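PDB 5FRZ: positive phenol-degradative gene regulator from Ralstonia sp. E2, which probably binds ATP and specific DNA as a sigma-54-dependent activator of phenol-degradation genes, its N-terminal sensor region holding the phenolic ligand and a zinc ion. Local coordinates for residues Leu113-Asn118 with Gly126-Glu131. Numbering follows the deposited sequence.
With 2MP (3,4-dimethylphenol), chain D.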
ATOM      1  N   LEU A 113     -19.123 -18.982  -3.108  1.00 46.16           N
ATOM      2  CA  LEU A 113     -20.020 -20.045  -2.667  1.00 44.49           C
ATOM      3  C   LEU A 113     -21.294 -19.920  -3.480  1.00 45.97           C
ATOM      4  O   LEU A 113     -21.550 -20.718  -4.382  1.00 52.60           O
ATOM      5  CB  LEU A 113     -20.329 -19.950  -1.169  1.00 40.75           C
ATOM      6  CG  LEU A 113     -19.142 -19.968  -0.205  1.00 43.20           C
ATOM      7  CD1 LEU A 113     -19.623 -19.768   1.215  1.00 46.90           C
ATOM      8  CD2 LEU A 113     -18.333 -21.256  -0.317  1.00 43.58           C
ATOM      9  N   THR A 114     -22.075 -18.885  -3.184  1.00 47.91           N
ATOM     10  CA  THR A 114     -23.283 -18.615  -3.944  1.00 42.20           C
ATOM     11  C   THR A 114     -23.367 -17.128  -4.316  1.00 45.64           C
ATOM     12  O   THR A 114     -23.060 -16.243  -3.512  1.00 43.54           O
ATOM     13  CB  THR A 114     -24.536 -19.051  -3.158  1.00 49.72           C
ATOM     14  OG1 THR A 114     -25.715 -18.681  -3.883  1.00 55.49           O
ATOM     15  CG2 THR A 114     -24.564 -18.403  -1.771  1.00 48.23           C
ATOM     16  N   VAL A 115     -23.745 -16.853  -5.557  1.00 41.50           N
ATOM     17  CA  VAL A 115     -23.881 -15.476  -6.004  1.00 40.54           C
ATOM     18  C   VAL A 115     -25.191 -15.304  -6.727  1.00 42.54           C
ATOM     19  O   VAL A 115     -25.488 -16.008  -7.689  1.00 42.26           O
ATOM     20  CB  VAL A 115     -22.731 -15.032  -6.921  1.00 41.58           C
ATOM     21  CG1 VAL A 115     -22.988 -13.626  -7.452  1.00 40.26           C
ATOM     22  CG2 VAL A 115     -21.416 -15.074  -6.167  1.00 42.40           C
ATOM     23  N   ASP A 116     -25.972 -14.359  -6.223  1.00 39.05           N
ATOM     24  CA  ASP A 116     -27.262 -14.011  -6.763  1.00 38.97           C
ATOM     25  C   ASP A 116     -27.200 -12.490  -6.986  1.00 41.15           C
ATOM     26  O   ASP A 116     -27.104 -11.720  -6.027  1.00 40.12           O
ATOM     27  CB  ASP A 116     -28.367 -14.460  -5.780  1.00 43.38           C
ATOM     28  CG  ASP A 116     -29.729 -13.863  -6.072  1.00 49.26           C
ATOM     29  OD1 ASP A 116     -29.988 -13.448  -7.221  1.00 54.66           O
ATOM     30  OD2 ASP A 116     -30.559 -13.814  -5.126  1.00 50.25           O
ATOM     31  N   ILE A 117     -27.186 -12.065  -8.248  1.00 38.78           N
ATOM     32  CA  ILE A 117     -27.123 -10.639  -8.565  1.00 35.78           C
ATOM     33  C   ILE A 117     -27.988 -10.244  -9.777  1.00 34.91           C
ATOM     34  O   ILE A 117     -27.995 -10.924 -10.800  1.00 33.35           O
ATOM     35  CB  ILE A 117     -25.642 -10.195  -8.815  1.00 28.02           C
ATOM     36  CG1 ILE A 117     -25.528  -8.674  -8.969  1.00 32.72           C
ATOM     37  CG2 ILE A 117     -25.032 -10.925 -10.018  1.00 32.98           C
ATOM     38  CD1 ILE A 117     -24.111  -8.195  -9.320  1.00 27.41           C
ATOM     39  N   ASN A 118     -28.733  -9.149  -9.631  1.00 33.02           N
ATOM     40  CA  ASN A 118     -29.369  -8.455 -10.756  1.00 33.47           C
ATOM     41  C   ASN A 118     -29.218  -6.968 -10.546  1.00 30.67           C
ATOM     42  O   ASN A 118     -29.869  -6.389  -9.683  1.00 29.93           O
ATOM     43  CB  ASN A 118     -30.861  -8.801 -10.915  1.00 36.90           C
ATOM     44  CG  ASN A 118     -31.490  -8.137 -12.156  1.00 40.61           C
ATOM     45  OD1 ASN A 118     -31.827  -6.941 -12.156  1.00 36.29           O
ATOM     46  ND2 ASN A 118     -31.624  -8.913 -13.225  1.00 44.44           N
ATOM     47  N   GLY A 126     -24.611 -12.372  -1.857  1.00 29.22           N
ATOM     48  CA  GLY A 126     -23.360 -13.051  -2.186  1.00 30.28           C
ATOM     49  C   GLY A 126     -22.533 -13.555  -1.007  1.00 34.43           C
ATOM     50  O   GLY A 126     -22.296 -12.825  -0.037  1.00 34.27           O
ATOM     51  N   GLU A 127     -22.106 -14.814  -1.087  1.00 35.14           N
ATOM     52  CA  GLU A 127     -21.255 -15.417  -0.063  1.00 38.06           C
ATOM     53  C   GLU A 127     -19.950 -15.883  -0.697  1.00 36.16           C
ATOM     54  O   GLU A 127     -19.959 -16.502  -1.762  1.00 37.92           O
ATOM     55  CB  GLU A 127     -21.959 -16.594   0.631  1.00 37.85           C
ATOM     56  CG  GLU A 127     -23.283 -16.210   1.309  1.00 42.79           C
ATOM     57  CD  GLU A 127     -24.000 -17.385   1.991  1.00 45.15           C
ATOM     58  OE1 GLU A 127     -23.388 -18.467   2.140  1.00 48.99           O
ATOM     59  OE2 GLU A 127     -25.181 -17.211   2.382  1.00 43.02           O
ATOM     60  N   PHE A 128     -18.827 -15.587  -0.047  1.00 31.95           N
ATOM     61  CA  PHE A 128     -17.529 -15.942  -0.614  1.00 33.27           C
ATOM     62  C   PHE A 128     -16.563 -16.516   0.420  1.00 34.50           C
ATOM     63  O   PHE A 128     -16.668 -16.220   1.618  1.00 32.57           O
ATOM     64  CB  PHE A 128     -16.895 -14.714  -1.283  1.00 34.38           C
ATOM     65  CG  PHE A 128     -17.780 -14.065  -2.315  1.00 32.56           C
ATOM     66  CD1 PHE A 128     -18.826 -13.233  -1.934  1.00 31.19           C
ATOM     67  CD2 PHE A 128     -17.565 -14.278  -3.666  1.00 35.37           C
ATOM     68  CE1 PHE A 128     -19.655 -12.650  -2.877  1.00 28.46           C
ATOM     69  CE2 PHE A 128     -18.392 -13.691  -4.616  1.00 35.21           C
ATOM     70  CZ  PHE A 128     -19.430 -12.878  -4.218  1.00 31.13           C
ATOM     71  N   LEU A 129     -15.621 -17.332  -0.063  1.00 35.09           N
ATOM     72  CA  LEU A 129     -14.460 -17.756   0.722  1.00 34.05           C
ATOM     73  C   LEU A 129     -13.262 -16.852   0.441  1.00 31.86           C
ATOM     74  O   LEU A 129     -13.007 -16.488  -0.700  1.00 30.85           O
ATOM     75  CB  LEU A 129     -14.082 -19.208   0.406  1.00 36.35           C
ATOM     76  CG  LEU A 129     -15.041 -20.328   0.821  1.00 39.37           C
ATOM     77  CD1 LEU A 129     -14.478 -21.709   0.448  1.00 45.02           C
ATOM     78  CD2 LEU A 129     -15.310 -20.268   2.313  1.00 41.80           C
ATOM     79  N   TRP A 130     -12.536 -16.501   1.491  1.00 28.44           N
ATOM     80  CA  TRP A 130     -11.264 -15.811   1.367  1.00 29.44           C
ATOM     81  C   TRP A 130     -10.164 -16.727   1.854  1.00 35.12           C
ATOM     82  O   TRP A 130     -10.179 -17.173   3.008  1.00 33.06           O
ATOM     83  CB  TRP A 130     -11.245 -14.530   2.185  1.00 25.67           C
ATOM     84  CG  TRP A 130     -11.797 -13.319   1.479  1.00 23.07           C
ATOM     85  CD1 TRP A 130     -12.029 -13.165   0.141  1.00 25.58           C
ATOM     86  CD2 TRP A 130     -12.177 -12.096   2.098  1.00 22.17           C
ATOM     87  NE1 TRP A 130     -12.536 -11.905  -0.111  1.00 21.46           N
ATOM     88  CE2 TRP A 130     -12.631 -11.231   1.081  1.00 25.08           C
ATOM     89  CE3 TRP A 130     -12.173 -11.643   3.420  1.00 24.69           C
ATOM     90  CZ2 TRP A 130     -13.068  -9.937   1.348  1.00 23.38           C
ATOM     91  CZ3 TRP A 130     -12.620 -10.351   3.680  1.00 27.72           C
ATOM     92  CH2 TRP A 130     -13.062  -9.523   2.652  1.00 22.80           C
ATOM     93  N   GLU A 131      -9.214 -17.004   0.974  1.00 33.44           N
ATOM     94  CA  GLU A 131      -8.059 -17.802   1.344  1.00 36.87           C
ATOM     95  C   GLU A 131      -6.794 -16.979   1.181  1.00 33.57           C
ATOM     96  O   GLU A 131      -6.681 -16.187   0.245  1.00 35.92           O
ATOM     97  CB  GLU A 131      -8.008 -19.070   0.505  1.00 36.73           C
ATOM     98  CG  GLU A 131      -9.136 -20.034   0.849  1.00 42.39           C
ATOM     99  CD  GLU A 131      -9.117 -21.287   0.007  1.00 50.56           C
ATOM    100  OE1 GLU A 131      -8.350 -22.214   0.347  1.00 54.98           O
ATOM    101  OE2 GLU A 131      -9.870 -21.346  -0.993  1.00 52.32           O
TER
HETATM  102  O1  2MP D1209     -12.447 -10.135  -2.269  1.00 23.96           O
HETATM  103  C1  2MP D1209     -13.591  -9.627  -2.888  1.00 23.61           C
HETATM  104  C2  2MP D1209     -13.551  -8.467  -3.661  1.00 21.15           C
HETATM  105  C3  2MP D1209     -14.708  -7.984  -4.261  1.00 22.27           C
HETATM  106  C4  2MP D1209     -15.889  -8.682  -4.076  1.00 25.64           C
HETATM  107  C5  2MP D1209     -15.902  -9.828  -3.313  1.00 26.42           C
HETATM  108  C6  2MP D1209     -14.764 -10.321  -2.707  1.00 25.77           C
HETATM  109  C7  2MP D1209     -17.199  -8.224  -4.696  1.00 27.27           C
HETATM  110  C8  2MP D1209     -17.191 -10.558  -3.125  1.00 29.17           C
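The ring of Phe-128 meets CG2 of Val-115 obliquely, the methyl reaching Phe-128 CZ at 3.5 Å, while one face of the ring is covered by the bound 3,4-dimethylphenol. Methyl C8 of the ligand sits 3.2 Å above the ring plane, over its centre, a close CH-pi contact. Trp-130 receives the hydroxyl of the ligand at its indole edge: NE1 donates to phenol O1 at 2.8 Å, with an N-H...O angle of 144°. With Phe-128 CG anti to its own carbonyl carbon (chi1 -55°), the ring turns back alongside the backbone of Gly-126. Val-115 lies across from this glycine in a non-hydrogen-bonded antiparallel pair and also touches Phe-92 of helix 91-104, while Leu-95 of that helix packs on Phe-128.

On the other face of the hairpin formed by strands 109-118 and 123-131, the CG2 methyl of Thr-114 lies obliquely against the extended chain of Glu-127, 3.9 Å from its CD. Leu-113 crosses both Glu-127 and Leu-129 at about a right angle, its CD2 reaching Leu-129 CG at 3.6 Å. The backbones are joined by Glu-127 N to Thr-114 O at 3.0 Å, an almost straight bond (172°), and by Leu-113 N to Glu-127 O at 2.9 Å; Thr-114 N adds only a weak bond to that same carbonyl. Leu-113 and Thr-114 both lie opposite Glu-127, a classic beta bulge.

The hairpin thus carries part of the phenol pocket of the sensor region: Phe-128 supplies an aromatic surface for a ring methyl and Trp-130 a directional donor for the hydroxyl, a combination consistent with recognition of methylated phenols through both the hydroxyl and a ring methyl.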